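Local coordinates for protein MgGH51 (Meripilus giganteus, PDB 6ZPV) that probably releases terminal non-reducing alpha-L-arabinofuranosyl residues from plant polysaccharides, as a fungal GH51 arabinofuranosidase, at residues A[72-75]-A[76-80]; A[84-87]-A[88-92]; A[167-171]-A[172-176]. All blocks are in the same frame, centred on the assembly; numbering follows the deposited sequence. Where two conformers were deposited one is given.

Contact 1: A[72-75]-A[76-80]; sequences SPVS and NALPN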
# COMPACT_ATOMS: atom_id res chain seq x y z
N SER A 72 -18.50 -28.65 11.59
CA SER A 72 -19.57 -27.62 11.57
C SER A 72 -18.89 -26.26 11.68
O SER A 72 -18.86 -25.68 12.75
CB SER A 72 -20.58 -27.84 12.66
OG SER A 72 -21.25 -29.07 12.49
N PRO A 73 -18.35 -25.73 10.56
CA PRO A 73 -17.58 -24.50 10.62
C PRO A 73 -18.46 -23.27 10.86
O PRO A 73 -19.66 -23.27 10.59
CB PRO A 73 -16.89 -24.45 9.27
CG PRO A 73 -17.89 -25.12 8.34
CD PRO A 73 -18.42 -26.28 9.18
N VAL A 74 -17.83 -22.20 11.33
CA VAL A 74 -18.55 -20.95 11.56
C VAL A 74 -19.20 -20.43 10.29
O VAL A 74 -20.30 -19.90 10.32
CB VAL A 74 -17.65 -19.92 12.26
CG1 VAL A 74 -16.59 -19.29 11.33
CG2 VAL A 74 -18.50 -18.81 12.89
N SER A 75 -18.52 -20.60 9.19
CA SER A 75 -19.00 -20.32 7.84
C SER A 75 -18.23 -21.21 6.88
O SER A 75 -17.10 -21.59 7.16
CB SER A 75 -18.78 -18.86 7.52
OG SER A 75 -17.38 -18.65 7.34
N ASN A 76 -18.83 -21.51 5.72
CA ASN A 76 -18.08 -22.34 4.78
C ASN A 76 -16.90 -21.56 4.19
O ASN A 76 -15.98 -22.21 3.67
CB ASN A 76 -18.96 -22.95 3.72
CG ASN A 76 -19.68 -24.19 4.18
OD1 ASN A 76 -19.57 -25.27 3.47
ND2 ASN A 76 -20.43 -24.11 5.21
N ALA A 77 -16.88 -20.24 4.28
CA ALA A 77 -15.71 -19.45 3.83
C ALA A 77 -14.55 -19.60 4.82
O ALA A 77 -13.43 -19.25 4.43
CB ALA A 77 -16.08 -17.99 3.68
N LEU A 78 -14.82 -20.04 6.03
CA LEU A 78 -13.84 -20.17 7.13
C LEU A 78 -13.93 -21.58 7.68
O LEU A 78 -14.39 -21.80 8.83
CB LEU A 78 -14.09 -19.10 8.22
CG LEU A 78 -13.96 -17.64 7.72
CD1 LEU A 78 -14.35 -16.70 8.87
CD2 LEU A 78 -12.55 -17.33 7.21
N PRO A 79 -13.45 -22.57 6.91
CA PRO A 79 -13.68 -23.97 7.30
C PRO A 79 -12.84 -24.46 8.48
O PRO A 79 -13.14 -25.54 9.01
CB PRO A 79 -13.29 -24.73 6.02
CG PRO A 79 -12.28 -23.82 5.34
CD PRO A 79 -12.86 -22.46 5.58
N ASN A 80 -11.82 -23.70 8.88
CA ASN A 80 -10.94 -24.13 9.96
C ASN A 80 -11.31 -23.43 11.25
O ASN A 80 -11.68 -22.28 11.27
CB ASN A 80 -9.49 -23.81 9.58
CG ASN A 80 -8.97 -24.60 8.38
OD1 ASN A 80 -9.43 -25.73 8.14
ND2 ASN A 80 -8.01 -23.99 7.66
O HOH W 1 -14.98 -22.62 11.50
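Val-74 has CG1 between its backbone N and carbonyl carbon (chi1 74°), and this rotation sets the methyl 4.0 Å from Leu-78 CB. The two side chains lie side by side there and point the same way. The backbone folds between them as a beta turn from Ser-75 to Leu-78, closed by the bond from Leu-78 N to Ser-75 O at 3.0 Å; the helix-like backbone angles of both Asn-76 and Ala-77 make it type I. A weak second bond runs from Leu-78 N to Ser-75 OG, 3.2 Å away, but Ser-75 was modelled in two conformers, so little should rest on it. In the conformer considered here the hydroxyl's stronger partner is the carbonyl of Leu-252.

Before the turn, Pro-73 comes against its far end: CB lies 3.7 Å from Leu-78 O and 3.8 Å from Pro-79 CA. Water 1 spans the mouth of the loop, accepting from Val-74 N and donating to Leu-78 O, each at 2.9 Å. It thereby satisfies two backbone groups that the turn itself does not pair.

The loop joins strands 64-69 and 80-85, antiparallel neighbours in one sheet, and so closes a beta hairpin. Its apolar side packs on the same sheet's other strands: Val-74 touches Phe-117 of strand 112-119 and Ala-193 of strand 189-198, while Leu-78 rests on Met-194 of the latter.

Contact 2: A[84-87]-A[88-92]; sequences FSVP and SGSSG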
# COMPACT_ATOMS: atom_id res chain seq x y z
N PHE A 84 -9.48 -25.94 21.21
CA PHE A 84 -8.86 -25.64 22.51
C PHE A 84 -9.36 -26.62 23.56
O PHE A 84 -10.54 -26.73 23.79
CB PHE A 84 -9.22 -24.21 22.92
CG PHE A 84 -8.98 -23.86 24.36
CD1 PHE A 84 -7.70 -23.79 24.89
CD2 PHE A 84 -10.04 -23.63 25.21
CE1 PHE A 84 -7.50 -23.47 26.22
CE2 PHE A 84 -9.83 -23.28 26.55
CZ PHE A 84 -8.54 -23.18 27.04
N SER A 85 -8.44 -27.32 24.21
CA SER A 85 -8.82 -28.29 25.26
C SER A 85 -8.00 -28.01 26.53
O SER A 85 -6.79 -27.71 26.43
CB SER A 85 -8.60 -29.71 24.80
OG SER A 85 -9.44 -30.01 23.69
N VAL A 86 -8.61 -28.17 27.67
CA VAL A 86 -7.97 -28.04 28.98
C VAL A 86 -7.87 -29.46 29.57
O VAL A 86 -8.89 -30.13 29.74
CB VAL A 86 -8.78 -27.15 29.93
CG1 VAL A 86 -8.11 -27.05 31.28
CG2 VAL A 86 -9.02 -25.78 29.30
N PRO A 87 -6.67 -29.96 29.87
CA PRO A 87 -6.56 -31.27 30.50
C PRO A 87 -7.32 -31.35 31.81
O PRO A 87 -7.57 -30.36 32.50
CB PRO A 87 -5.07 -31.40 30.74
CG PRO A 87 -4.43 -30.58 29.63
CD PRO A 87 -5.35 -29.38 29.56
N SER A 88 -7.69 -32.58 32.17
CA SER A 88 -8.22 -32.84 33.52
C SER A 88 -7.11 -32.43 34.52
O SER A 88 -5.90 -32.44 34.18
CB SER A 88 -8.61 -34.32 33.66
OG SER A 88 -7.49 -35.15 33.51
N GLY A 89 -7.48 -32.12 35.73
CA GLY A 89 -6.43 -31.88 36.75
C GLY A 89 -5.76 -30.53 36.66
O GLY A 89 -4.59 -30.44 37.02
N SER A 90 -6.48 -29.50 36.20
CA SER A 90 -5.95 -28.17 35.89
C SER A 90 -6.42 -27.12 36.89
O SER A 90 -7.39 -27.28 37.65
CB SER A 90 -6.36 -27.82 34.47
OG SER A 90 -5.70 -28.68 33.54
N SER A 91 -5.72 -25.99 36.86
CA SER A 91 -6.06 -24.81 37.66
C SER A 91 -5.34 -23.60 37.05
O SER A 91 -4.32 -23.78 36.32
CB SER A 91 -5.66 -24.95 39.13
OG SER A 91 -4.28 -24.84 39.28
N GLY A 92 -5.79 -22.41 37.42
CA GLY A 92 -5.16 -21.18 36.98
C GLY A 92 -5.54 -20.83 35.56
O GLY A 92 -6.27 -21.57 34.89
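Ser-90 turns its hydroxyl back onto the carbonyl of Pro-87, closing a bend in the connection that carries the chain from one sheet of a beta-sandwich to the other: strand 80-85 belongs to one five-stranded antiparallel sheet and strand 93-98 to its partner. OG donates to Pro-87 O over 2.7 Å, a short bond, and is placed for it by a chi1 of -66°, which sets OG opposite the carbonyl carbon of its own residue. The donor sits 45° out of the carbonyl plane, so the hydroxyl approaches from above rather than within it. The CB of Ser-90 points toward residues 84-87 and lies 3.7 Å from Val-86 CG1, one methyl of a buried side chain.

The next shell holds this hydroxyl in place. Asn-62 ND2 bonds to the same OG, which thus donates to one partner while accepting from another, and the Pro-87 ring also touches Asn-62. Val-86 is secured by backbone bonds to Gly-187 and Gln-188 and leans on Ile-180 of strand 174-181, in the facing sheet.

Ser-88, an exposed residue, bonds through its N to a sulfate ion, probably from the crystallisation liquor. Gly-89 follows with a positive phi of 78°, and at its backbone angles a CB would be jammed against Ser-88 O.

Contact 3: A[167-171]-A[172-176]; sequences ASAPD and VSNSF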
# COMPACT_ATOMS: atom_id res chain seq x y z
N ALA A 167 -1.92 0.43 31.27
CA ALA A 167 -0.70 1.26 31.11
C ALA A 167 -0.20 1.23 29.67
O ALA A 167 -0.28 0.05 29.24
CB ALA A 167 0.33 0.65 32.01
N SER A 168 0.40 2.29 29.02
CA SER A 168 1.08 1.80 27.80
C SER A 168 2.19 0.81 28.15
O SER A 168 2.87 0.93 29.19
CB SER A 168 1.62 2.97 27.08
OG SER A 168 0.59 3.84 26.70
N ALA A 169 2.43 -0.17 27.27
CA ALA A 169 3.58 -1.06 27.41
C ALA A 169 4.87 -0.36 27.04
O ALA A 169 4.87 0.62 26.28
CB ALA A 169 3.40 -2.27 26.52
N PRO A 170 6.01 -0.86 27.57
CA PRO A 170 7.28 -0.20 27.28
C PRO A 170 7.80 -0.47 25.86
O PRO A 170 8.75 0.21 25.42
CB PRO A 170 8.25 -0.80 28.31
CG PRO A 170 7.60 -2.16 28.64
CD PRO A 170 6.10 -1.92 28.58
N ASP A 171 7.30 -1.53 25.21
CA ASP A 171 7.74 -1.94 23.87
C ASP A 171 6.57 -2.67 23.22
O ASP A 171 5.48 -2.70 23.80
CB ASP A 171 9.07 -2.70 23.94
CG ASP A 171 8.95 -3.94 24.80
OD1 ASP A 171 7.91 -4.62 24.71
OD2 ASP A 171 9.91 -4.27 25.50
N VAL A 172 6.78 -3.25 22.06
CA VAL A 172 5.70 -3.96 21.32
C VAL A 172 5.72 -5.47 21.58
O VAL A 172 4.92 -6.17 20.93
CB VAL A 172 5.71 -3.65 19.82
CG1 VAL A 172 5.55 -2.16 19.57
CG2 VAL A 172 6.98 -4.15 19.11
N SER A 173 6.48 -5.97 22.56
CA SER A 173 6.57 -7.42 22.81
C SER A 173 5.40 -7.84 23.71
O SER A 173 5.61 -8.23 24.86
CB SER A 173 7.93 -7.76 23.36
OG SER A 173 8.96 -7.53 22.39
N ASN A 174 4.20 -7.74 23.16
CA ASN A 174 2.92 -8.03 23.82
C ASN A 174 2.08 -8.95 22.92
O ASN A 174 2.29 -8.96 21.70
CB ASN A 174 2.15 -6.73 24.07
CG ASN A 174 3.05 -5.67 24.65
OD1 ASN A 174 3.56 -5.87 25.77
ND2 ASN A 174 3.27 -4.57 23.93
N SER A 175 1.12 -9.63 23.54
CA SER A 175 0.23 -10.57 22.84
C SER A 175 -1.22 -10.37 23.28
O SER A 175 -1.50 -9.94 24.42
CB SER A 175 0.64 -11.97 23.10
OG SER A 175 1.88 -12.30 22.50
N PHE A 176 -2.12 -10.68 22.36
CA PHE A 176 -3.53 -10.88 22.68
C PHE A 176 -3.69 -12.23 23.38
O PHE A 176 -2.97 -13.18 23.04
CB PHE A 176 -4.32 -10.87 21.40
CG PHE A 176 -5.79 -11.18 21.52
CD1 PHE A 176 -6.65 -10.26 22.13
CD2 PHE A 176 -6.32 -12.34 21.01
CE1 PHE A 176 -8.00 -10.51 22.27
CE2 PHE A 176 -7.72 -12.57 21.10
CZ PHE A 176 -8.53 -11.69 21.74
O HOH W 2 5.92 -4.77 26.69
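An Asx turn at Asp-171, followed by an inverse gamma turn centred on Ser-173, leads the chain into strand 174-181. The first is defined by Ser-173 N, which bonds to Asp-171 OD1 at 2.9 Å and at a nearly straight 160°. Asp-171 reaches this N-H because its CG stands between the backbone N and carbonyl carbon (chi1 60°), folding the carboxylate back over the following peptides; the N-H meets OD1 from above the carboxylate plane. The gamma turn is accompanied by a weak bond from Asn-174 N to Val-172 O.

Asn-174 ties the strand's first residue back to the loop. Its ND2 donates to Asp-171 O at 2.9 Å, from a position tilted modestly out of the carbonyl plane, and also bonds to Ile-104 O. At the other end of the amide, water 2 donates to Asn-174 OD1 and to Asp-171 OD1, both at 2.8 Å. With both polar ends engaged, the amide's flip is defined. Ala-169 CB packs beside it, 3.5 Å from ND2 and 3.7 Å from OD1, while Leu-142 of strand 141-150 touches both residues. A leucine in place of Asn-174 would probably leave the carbonyls of Asp-171 and Ile-104 without this shared donor and deprive the bridging water of one acceptor.

Beyond Asn-174 backbone bonds join Ser-175 to Gln-135 and Phe-176 to Asn-98, on the two neighbouring strands. Together these bonds describe a loop whose Asp-171 and Asn-174 side chains bond back to its own backbone, leading the chain into the middle strand of a five-stranded antiparallel sheet of the beta-sandwich.

Overall arrangement
All three are local surface contacts in loops of one beta-sandwich; none is core packing, although each includes one buried residue (Leu-78, Val-86, Asn-174). Contacts 1 and 2 flank the same strand, 80-85, at its start and end, with centres about 26 Å apart. Contact 1 closes a hairpin within one sheet, contact 2 crosses between sheets, and contact 3 enters strand 174-181 of the second sheet, beside strand 93-98, to which contact 2 leads. Their chemistry differs accordingly: a backbone turn bond with apolar packing in contact 1, a single serine hydroxyl in contact 2, and carboxylate and amide bonds in contact 3. Waters bridge contacts 1 and 3.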